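Local coordinates for protein Zn-dependent hydrolase, glyoxylase (Echinicola vietnamensis, PDB 6T5K) that probably hydrolyses beta-lactam antibiotics to substituted beta-amino acids, as a zinc-dependent class B metallo-beta-lactamase with two zinc ions in its active site, at residues 39-44 with 55-60; 97-102 with 166-171; 181-186 with 200-205. All coordinates share one frame; numbering follows the deposited sequence.

Interaction 1 of 3, residues 39-44 with 55-60; sequences TYVHVS and ACNGMI
H42 lays its imidazole over the backbone of G58 in the beta hairpin of strands 39-48 and 54-63. The CA of G58 lies 3.6 Å from the ring centroid, over one face, in a CH-pi contact. The first torsion sets this up: CG sits between the backbone N and the carbonyl carbon (chi1 66°), and the ring folds back across the partner strand. G58 has no side chain to block it. The edge of the ring, at CD2, meets CG1 of I60 at 4.0 Å. Elsewhere on the rim, ND1 is 2.9 Å from a water. This water also bonds to OG of S44 and donates to the carbonyl O of C56. NE2 makes weak hydrogen bonds to the carbonyls of F70 and D71.

The opposite face of the sheet carries V41, V43, N57 and M59. OD1 of N57 lies 3.6 Å from CG2 of V43, while ND2 bonds to the carbonyls of P221 and G224. Along the backbone, the antiparallel hydrogen-bonded pairs Y40-I60, H42-G58 and S44-C56 each make two bonds.

Contacts at both ring nitrogens and over one face should hold the buried imidazole in a fixed orientation.

Interaction 2 of 3, residues 97-102 with 166-171; sequences VATHFH and DNVIGY. With ZN (zinc ion), chain G.
The zinc-binding HxHxD motif of the metallo-beta-lactamase fold begins here, in the loop that follows strand 92-98. H100 and H102 of this loop bind one zinc ion, and residues 166-168 pack against T99, H100 and F101. NE2 of H100 lies 2.1 Å from the zinc, and ND1 of H102 lies 2.0 Å from it. H163 and a water complete this site. The two histidines thus use different ring nitrogens.

The one backbone hydrogen bond across the contact runs from N of V168 to O of T99, 2.9 Å long and in the carbonyl plane. CG2 of V168 packs against the backbone of T99, 3.7 Å from its CA. The hydroxyl of T99 turns elsewhere, to D71.

D166 brings its carboxylate up to the loop at H100 and F101. With chi1 at 61°, CG is tucked over its own backbone, and the carboxylate faces the loop. OD2 is 2.9 Å from N of F101 and is hydrogen-bonded to OG1 of T125. OD1 lies at the edge of the F101 ring, 3.4 Å from CD1, and bonds to OG1 of T164. The ring and carboxylate planes are 40° apart. CB of H100 rests against both carboxylate oxygens, and CB of N167 lies 4.0 Å from it.

At the far end of H102, NE2 bonds to D196.

Bonds to T164 and T125 probably hold the buried carboxylate beside the loop. D166 is therefore a second-shell residue: it touches CA and CB of the zinc ligand H100 but does not reach the metal. In this place it probably braces the loop that carries the two histidine ligands.

Interaction 3 of 3, residues 181-186 with 200-205; sequences GCLIKA and EAWPVT. With ZN (zinc ion), chain H.
W202 gives the one hydrogen bond across this contact, from its indole NE1 to the carbonyl O of L183. The bond is 2.7 Å long, in the carbonyl plane and on a lone pair. It is bent, with an N-H...O angle of 143°, and the oxygen sits somewhat out of the indole plane. With CG roughly opposite the backbone N (chi1 -158°), the indole reaches from the first turn of helix 201-212 to the loop after strand 177-181.

The apolar contacts centre on L183 and the indole. CD1 of L183 lies over a face of the indole, 4.0 Å from the centroid of the five-membered ring, in a CH-pi contact. The other branch, CD2, meets CG2 of T205 at 4.0 Å. L183 therefore puts one methyl on the tryptophan and one on the threonine a turn further along the helix. OG1 of T205 bonds to the carbonyl of E161. The K185 and W202 side chains cross at about a right angle, with CE of K185 3.9 Å from CZ2 of W202, and NZ of K185 continues to the carbonyl of K191. The indole also stacks on F239 of helix 230-239.

Metal binding lies next door. SG of C182 binds the second zinc ion at 2.1 Å, along with D104, H223 and two waters. A type I turn from G181 to I184 carries the cysteine, closed by the bond from N of I184 to O of G181.

The indole thus ties the turn to the helix through the residue right after the zinc ligand. A short polar bond and a methyl over the ring face probably help fix the turn that presents SG of C182 to the zinc.

Overall arrangement
From the N terminus, interaction 1 comes first and closes the hairpin of strands 39-48 and 54-63, within the eight-stranded sheet. Interaction 2 then closes a long loop of 63 residues, joining the loop after strand 92-98 of that sheet to the residues just before strand 169-172 of the five-stranded one. Interaction 3 closes a helix-free loop of 13 residues before helix 201-212. The three follow in series, and none nests or crosses. Interactions 2 and 3 touch, at N167 with L183 and H100 with C182, and share the water between the two zinc ions. Interaction 1 lies about 13 Å from interaction 2, centre to centre, but its C56 borders D104 and H223.

Interaction 1 of 3, residues 39-44 with 55-60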
loop_
_atom_site.group_PDB
_atom_site.type_symbol
_atom_site.label_atom_id
_atom_site.label_comp_id
_atom_site.label_asym_id
_atom_site.label_seq_id
_atom_site.Cartn_x
_atom_site.Cartn_y
_atom_site.Cartn_z
ATOM N N THR A 39 2.028 -7.312 10.493
ATOM C CA THR A 39 1.536 -6.307 9.566
ATOM C C THR A 39 0.376 -5.523 10.152
ATOM O O THR A 39 -0.373 -5.997 11.018
ATOM C CB THR A 39 1.163 -6.838 8.150
ATOM O OG1 THR A 39 -0.126 -7.465 8.156
ATOM C CG2 THR A 39 2.224 -7.780 7.639
ATOM N N TYR A 40 0.290 -4.288 9.683
ATOM C CA TYR A 40 -0.623 -3.282 10.190
ATOM C C TYR A 40 -1.193 -2.519 9.001
ATOM O O TYR A 40 -0.530 -2.347 7.972
ATOM C CB TYR A 40 0.133 -2.261 11.053
ATOM C CG TYR A 40 0.858 -2.842 12.234
ATOM C CD1 TYR A 40 1.965 -3.678 12.061
ATOM C CD2 TYR A 40 0.410 -2.607 13.527
ATOM C CE1 TYR A 40 2.609 -4.239 13.145
ATOM C CE2 TYR A 40 1.072 -3.132 14.620
ATOM C CZ TYR A 40 2.158 -3.972 14.418
ATOM O OH TYR A 40 2.819 -4.519 15.492
ATOM N N VAL A 41 -2.429 -2.062 9.134
ATOM C CA VAL A 41 -3.019 -1.169 8.146
ATOM C C VAL A 41 -3.038 0.238 8.732
ATOM O O VAL A 41 -3.451 0.431 9.882
ATOM C CB VAL A 41 -4.432 -1.624 7.749
ATOM C CG1 VAL A 41 -5.014 -0.695 6.728
ATOM C CG2 VAL A 41 -4.416 -3.066 7.253
ATOM N N HIS A 42 -2.532 1.213 7.983
ATOM C CA HIS A 42 -2.723 2.609 8.346
ATOM C C HIS A 42 -3.841 3.183 7.486
ATOM O O HIS A 42 -3.870 2.977 6.271
ATOM C CB HIS A 42 -1.434 3.423 8.314
ATOM C CG HIS A 42 -0.799 3.619 6.972
ATOM N ND1 HIS A 42 -1.170 4.646 6.125
ATOM C CD2 HIS A 42 0.306 3.060 6.426
ATOM C CE1 HIS A 42 -0.339 4.683 5.104
ATOM N NE2 HIS A 42 0.542 3.706 5.249
ATOM N N VAL A 43 -4.760 3.905 8.124
ATOM C CA VAL A 43 -5.972 4.393 7.473
ATOM C C VAL A 43 -6.034 5.894 7.664
ATOM O O VAL A 43 -6.010 6.376 8.803
ATOM C CB VAL A 43 -7.240 3.732 8.033
ATOM C CG1 VAL A 43 -8.460 4.193 7.243
ATOM C CG2 VAL A 43 -7.139 2.213 7.978
ATOM N N SER A 44 -6.118 6.623 6.556
ATOM C CA SER A 44 -6.315 8.070 6.545
ATOM C C SER A 44 -7.501 8.392 5.639
ATOM O O SER A 44 -8.001 7.536 4.908
ATOM C CB SER A 44 -5.042 8.781 6.082
ATOM O OG SER A 44 -4.562 8.263 4.857
ATOM N N ALA A 55 -11.767 6.426 2.858
ATOM C CA ALA A 55 -10.647 5.897 3.609
ATOM C C ALA A 55 -9.581 5.419 2.638
ATOM O O ALA A 55 -9.899 4.801 1.619
ATOM C CB ALA A 55 -11.136 4.777 4.503
ATOM N N CYS A 56 -8.321 5.735 2.941
ATOM C CA CYS A 56 -7.175 5.299 2.155
ATOM C C CYS A 56 -6.305 4.432 3.047
ATOM O O CYS A 56 -5.995 4.812 4.183
ATOM C CB CYS A 56 -6.350 6.477 1.661
ATOM S SG CYS A 56 -7.276 7.622 0.607
ATOM N N ASN A 57 -5.922 3.267 2.544
ATOM C CA ASN A 57 -5.122 2.323 3.299
ATOM C C ASN A 57 -3.671 2.314 2.831
ATOM O O ASN A 57 -3.387 2.425 1.639
ATOM C CB ASN A 57 -5.647 0.897 3.130
ATOM C CG ASN A 57 -7.053 0.736 3.607
ATOM O OD1 ASN A 57 -7.520 1.435 4.532
ATOM N ND2 ASN A 57 -7.758 -0.199 2.989
ATOM N N GLY A 58 -2.762 2.159 3.789
ATOM C CA GLY A 58 -1.440 1.643 3.516
ATOM C C GLY A 58 -1.131 0.527 4.494
ATOM O O GLY A 58 -1.965 0.141 5.319
ATOM N N MET A 59 0.085 0.021 4.395
ATOM C CA MET A 59 0.504 -1.111 5.211
ATOM C C MET A 59 1.810 -0.742 5.901
ATOM O O MET A 59 2.636 -0.037 5.329
ATOM C CB MET A 59 0.702 -2.378 4.355
ATOM C CG MET A 59 1.195 -3.588 5.168
ATOM S SD MET A 59 1.181 -5.148 4.231
ATOM C CE MET A 59 2.586 -4.918 3.154
ATOM N N ILE A 60 1.983 -1.218 7.123
ATOM C CA ILE A 60 3.261 -1.203 7.815
ATOM C C ILE A 60 3.618 -2.646 8.114
ATOM O O ILE A 60 2.789 -3.393 8.645
ATOM C CB ILE A 60 3.207 -0.408 9.131
ATOM C CG1 ILE A 60 2.432 0.885 8.962
ATOM C CG2 ILE A 60 4.638 -0.123 9.615
ATOM C CD1 ILE A 60 2.135 1.541 10.265
HETATM O O HOH W 1 -3.399 5.819 4.783
#

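Interaction 2 of 3, residues 97-102 with 166-171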
loop_
_atom_site.group_PDB
_atom_site.type_symbol
_atom_site.label_atom_id
_atom_site.label_comp_id
_atom_site.label_asym_id
_atom_site.label_seq_id
_atom_site.Cartn_x
_atom_site.Cartn_y
_atom_site.Cartn_z
ATOM N N VAL A 97 7.519 2.721 0.483
ATOM C CA VAL A 97 7.233 2.326 -0.886
ATOM C C VAL A 97 5.965 3.039 -1.335
ATOM O O VAL A 97 4.934 2.943 -0.673
ATOM C CB VAL A 97 7.024 0.803 -0.997
ATOM C CG1 VAL A 97 6.704 0.398 -2.417
ATOM C CG2 VAL A 97 8.250 0.055 -0.493
ATOM N N ALA A 98 6.022 3.707 -2.487
ATOM C CA ALA A 98 4.836 4.308 -3.098
ATOM C C ALA A 98 4.323 3.318 -4.134
ATOM O O ALA A 98 5.035 3.008 -5.095
ATOM C CB ALA A 98 5.173 5.618 -3.797
ATOM N N THR A 99 3.123 2.789 -3.922
ATOM C CA THR A 99 2.666 1.704 -4.783
ATOM C C THR A 99 2.083 2.159 -6.120
ATOM O O THR A 99 1.816 1.301 -6.974
ATOM C CB THR A 99 1.720 0.744 -4.041
ATOM O OG1 THR A 99 0.535 1.404 -3.620
ATOM C CG2 THR A 99 2.434 0.074 -2.863
ATOM N N HIS A 100 1.846 3.446 -6.313
ATOM C CA HIS A 100 1.680 4.043 -7.639
ATOM C C HIS A 100 1.847 5.545 -7.467
ATOM O O HIS A 100 2.131 6.033 -6.369
ATOM C CB HIS A 100 0.392 3.657 -8.398
ATOM C CG HIS A 100 -0.890 4.048 -7.732
ATOM N ND1 HIS A 100 -1.470 3.300 -6.732
ATOM C CD2 HIS A 100 -1.750 5.065 -7.981
ATOM C CE1 HIS A 100 -2.601 3.874 -6.351
ATOM N NE2 HIS A 100 -2.800 4.937 -7.101
ATOM N N PHE A 101 1.695 6.282 -8.556
ATOM C CA PHE A 101 2.071 7.698 -8.541
ATOM C C PHE A 101 1.035 8.643 -7.936
ATOM O O PHE A 101 1.324 9.836 -7.811
ATOM C CB PHE A 101 2.428 8.177 -9.956
ATOM C CG PHE A 101 1.242 8.438 -10.851
ATOM C CD1 PHE A 101 0.691 7.407 -11.621
ATOM C CD2 PHE A 101 0.704 9.721 -10.956
ATOM C CE1 PHE A 101 -0.378 7.653 -12.456
ATOM C CE2 PHE A 101 -0.368 9.972 -11.823
ATOM C CZ PHE A 101 -0.918 8.929 -12.553
ATOM N N HIS A 102 -0.147 8.169 -7.550
ATOM C CA HIS A 102 -1.181 9.071 -7.053
ATOM C C HIS A 102 -0.874 9.560 -5.625
ATOM O O HIS A 102 -0.055 9.006 -4.902
ATOM C CB HIS A 102 -2.534 8.376 -7.045
ATOM C CG HIS A 102 -3.146 8.197 -8.393
ATOM N ND1 HIS A 102 -4.135 7.265 -8.636
ATOM C CD2 HIS A 102 -2.943 8.846 -9.564
ATOM C CE1 HIS A 102 -4.512 7.351 -9.896
ATOM N NE2 HIS A 102 -3.801 8.297 -10.483
ATOM N N ASP A 166 1.433 1.928 -13.513
ATOM C CA ASP A 166 2.633 1.707 -12.720
ATOM C C ASP A 166 2.368 0.978 -11.402
ATOM O O ASP A 166 3.304 0.844 -10.604
ATOM C CB ASP A 166 3.297 3.052 -12.423
ATOM C CG ASP A 166 2.385 3.999 -11.627
ATOM O OD1 ASP A 166 1.170 4.070 -11.915
ATOM O OD2 ASP A 166 2.916 4.689 -10.716
ATOM N N ASN A 167 1.141 0.589 -11.142
ATOM C CA ASN A 167 0.844 0.036 -9.839
ATOM C C ASN A 167 1.592 -1.245 -9.483
ATOM O O ASN A 167 1.756 -2.076 -10.299
ATOM C CB ASN A 167 -0.663 -0.032 -9.560
ATOM C CG ASN A 167 -1.464 -0.768 -10.639
ATOM O OD1 ASN A 167 -2.643 -0.590 -10.770
ATOM N ND2 ASN A 167 -0.832 -1.590 -11.317
ATOM N N VAL A 168 2.033 -1.329 -8.234
ATOM C CA VAL A 168 2.761 -2.476 -7.723
ATOM C C VAL A 168 2.098 -2.966 -6.455
ATOM O O VAL A 168 1.336 -2.241 -5.815
ATOM C CB VAL A 168 4.258 -2.212 -7.459
ATOM C CG1 VAL A 168 4.926 -1.868 -8.774
ATOM C CG2 VAL A 168 4.437 -1.075 -6.479
ATOM N N ILE A 169 2.427 -4.200 -6.081
ATOM C CA ILE A 169 1.946 -4.765 -4.830
ATOM C C ILE A 169 3.100 -4.904 -3.850
ATOM O O ILE A 169 4.288 -4.940 -4.227
ATOM C CB ILE A 169 1.153 -6.081 -4.989
ATOM C CG1 ILE A 169 1.998 -7.186 -5.626
ATOM C CG2 ILE A 169 -0.072 -5.795 -5.817
ATOM C CD1 ILE A 169 2.937 -7.845 -4.659
ATOM N N GLY A 170 2.723 -5.087 -2.578
ATOM C CA GLY A 170 3.667 -5.506 -1.564
ATOM C C GLY A 170 3.247 -6.860 -1.031
ATOM O O GLY A 170 2.069 -7.086 -0.762
ATOM N N TYR A 171 4.197 -7.773 -0.898
ATOM C CA TYR A 171 3.931 -9.132 -0.448
ATOM C C TYR A 171 4.837 -9.440 0.731
ATOM O O TYR A 171 6.058 -9.297 0.635
ATOM C CB TYR A 171 4.219 -10.110 -1.575
ATOM C CG TYR A 171 4.118 -11.548 -1.168
ATOM C CD1 TYR A 171 2.946 -12.090 -0.627
ATOM C CD2 TYR A 171 5.215 -12.376 -1.313
ATOM C CE1 TYR A 171 2.897 -13.432 -0.282
ATOM C CE2 TYR A 171 5.172 -13.692 -0.972
ATOM C CZ TYR A 171 4.022 -14.224 -0.471
ATOM O OH TYR A 171 4.016 -15.556 -0.134
HETATM ZN ZN ZN G . -4.667 5.760 -7.369
HETATM O O HOH W 2 -5.617 6.304 -5.819
#

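Interaction 3 of 3, residues 181-186 with 200-205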
loop_
_atom_site.group_PDB
_atom_site.type_symbol
_atom_site.label_atom_id
_atom_site.label_comp_id
_atom_site.label_asym_id
_atom_site.label_seq_id
_atom_site.Cartn_x
_atom_site.Cartn_y
_atom_site.Cartn_z
ATOM N N GLY A 181 -2.886 -2.386 -2.661
ATOM C CA GLY A 181 -3.046 -1.005 -3.076
ATOM C C GLY A 181 -4.307 -0.854 -3.906
ATOM O O GLY A 181 -5.218 -1.685 -3.835
ATOM N N CYS A 182 -4.338 0.214 -4.719
ATOM C CA CYS A 182 -5.592 0.544 -5.381
ATOM C C CYS A 182 -5.899 -0.372 -6.546
ATOM O O CYS A 182 -6.987 -0.262 -7.124
ATOM C CB CYS A 182 -5.638 1.986 -5.779
ATOM S SG CYS A 182 -5.329 3.034 -4.346
ATOM N N LEU A 183 -4.958 -1.258 -6.899
ATOM C CA LEU A 183 -5.207 -2.304 -7.883
ATOM C C LEU A 183 -6.191 -3.333 -7.371
ATOM O O LEU A 183 -6.837 -4.008 -8.182
ATOM C CB LEU A 183 -3.873 -3.000 -8.172
ATOM C CG LEU A 183 -3.762 -4.162 -9.141
ATOM C CD1 LEU A 183 -4.123 -3.733 -10.520
ATOM C CD2 LEU A 183 -2.334 -4.689 -9.030
ATOM N N ILE A 184 -6.295 -3.501 -6.051
ATOM C CA ILE A 184 -7.203 -4.469 -5.455
ATOM C C ILE A 184 -8.339 -3.733 -4.766
ATOM O O ILE A 184 -8.096 -2.802 -3.988
ATOM C CB ILE A 184 -6.487 -5.417 -4.483
ATOM C CG1 ILE A 184 -5.331 -6.152 -5.197
ATOM C CG2 ILE A 184 -7.505 -6.375 -3.829
ATOM C CD1 ILE A 184 -5.751 -6.895 -6.449
ATOM N N LYS A 185 -9.574 -4.146 -5.072
ATOM C CA LYS A 185 -10.781 -3.596 -4.473
ATOM C C LYS A 185 -11.235 -4.398 -3.265
ATOM O O LYS A 185 -11.041 -5.613 -3.187
ATOM C CB LYS A 185 -11.930 -3.560 -5.476
ATOM C CG LYS A 185 -11.603 -2.765 -6.709
ATOM C CD LYS A 185 -11.224 -1.341 -6.368
ATOM C CE LYS A 185 -11.146 -0.472 -7.642
ATOM N NZ LYS A 185 -10.807 0.913 -7.354
ATOM N N ALA A 186 -11.819 -3.692 -2.295
ATOM C CA ALA A 186 -12.521 -4.359 -1.210
ATOM C C ALA A 186 -13.672 -5.183 -1.765
ATOM O O ALA A 186 -14.241 -4.864 -2.812
ATOM C CB ALA A 186 -13.058 -3.327 -0.218
ATOM N N GLU A 200 -8.499 -3.098 -19.500
ATOM C CA GLU A 200 -8.220 -4.334 -20.229
ATOM C C GLU A 200 -7.168 -5.148 -19.517
ATOM O O GLU A 200 -7.316 -6.364 -19.361
ATOM C CB GLU A 200 -7.748 -4.004 -21.640
ATOM C CG GLU A 200 -8.840 -3.434 -22.524
ATOM C CD GLU A 200 -9.242 -2.017 -22.202
ATOM O OE1 GLU A 200 -8.349 -1.210 -21.899
ATOM O OE2 GLU A 200 -10.472 -1.710 -22.304
ATOM N N ALA A 201 -6.118 -4.481 -19.032
ATOM C CA ALA A 201 -5.036 -5.197 -18.368
ATOM C C ALA A 201 -5.441 -5.663 -16.986
ATOM O O ALA A 201 -4.909 -6.659 -16.501
ATOM C CB ALA A 201 -3.811 -4.300 -18.235
ATOM N N TRP A 202 -6.310 -4.907 -16.316
ATOM C CA TRP A 202 -6.566 -5.096 -14.890
ATOM C C TRP A 202 -6.871 -6.530 -14.507
ATOM O O TRP A 202 -6.208 -7.051 -13.596
ATOM C CB TRP A 202 -7.713 -4.160 -14.489
ATOM C CG TRP A 202 -7.779 -3.814 -13.023
ATOM C CD1 TRP A 202 -7.505 -4.631 -11.941
ATOM C CD2 TRP A 202 -8.187 -2.557 -12.471
ATOM N NE1 TRP A 202 -7.720 -3.950 -10.766
ATOM C CE2 TRP A 202 -8.110 -2.672 -11.062
ATOM C CE3 TRP A 202 -8.578 -1.333 -13.027
ATOM C CZ2 TRP A 202 -8.435 -1.620 -10.219
ATOM C CZ3 TRP A 202 -8.910 -0.311 -12.179
ATOM C CH2 TRP A 202 -8.822 -0.453 -10.802
ATOM N N PRO A 203 -7.823 -7.226 -15.137
ATOM C CA PRO A 203 -8.098 -8.597 -14.684
ATOM C C PRO A 203 -6.931 -9.528 -14.956
ATOM O O PRO A 203 -6.736 -10.498 -14.206
ATOM C CB PRO A 203 -9.342 -9.012 -15.481
ATOM C CG PRO A 203 -9.347 -8.146 -16.706
ATOM C CD PRO A 203 -8.730 -6.807 -16.224
ATOM N N VAL A 204 -6.194 -9.293 -16.042
ATOM C CA VAL A 204 -5.035 -10.119 -16.360
ATOM C C VAL A 204 -3.975 -9.965 -15.277
ATOM O O VAL A 204 -3.399 -10.948 -14.803
ATOM C CB VAL A 204 -4.484 -9.740 -17.748
ATOM C CG1 VAL A 204 -3.203 -10.512 -18.093
ATOM C CG2 VAL A 204 -5.544 -9.970 -18.820
ATOM N N THR A 205 -3.669 -8.718 -14.908
ATOM C CA THR A 205 -2.732 -8.446 -13.822
ATOM C C THR A 205 -3.165 -9.104 -12.524
ATOM O O THR A 205 -2.354 -9.740 -11.842
ATOM C CB THR A 205 -2.652 -6.934 -13.665
ATOM O OG1 THR A 205 -2.164 -6.396 -14.903
ATOM C CG2 THR A 205 -1.757 -6.546 -12.494
HETATM ZN ZN ZN H . -6.398 4.837 -4.491
HETATM O O HOH W 2 -5.617 6.304 -5.819
HETATM O O HOH W 3 -8.077 4.091 -5.869
#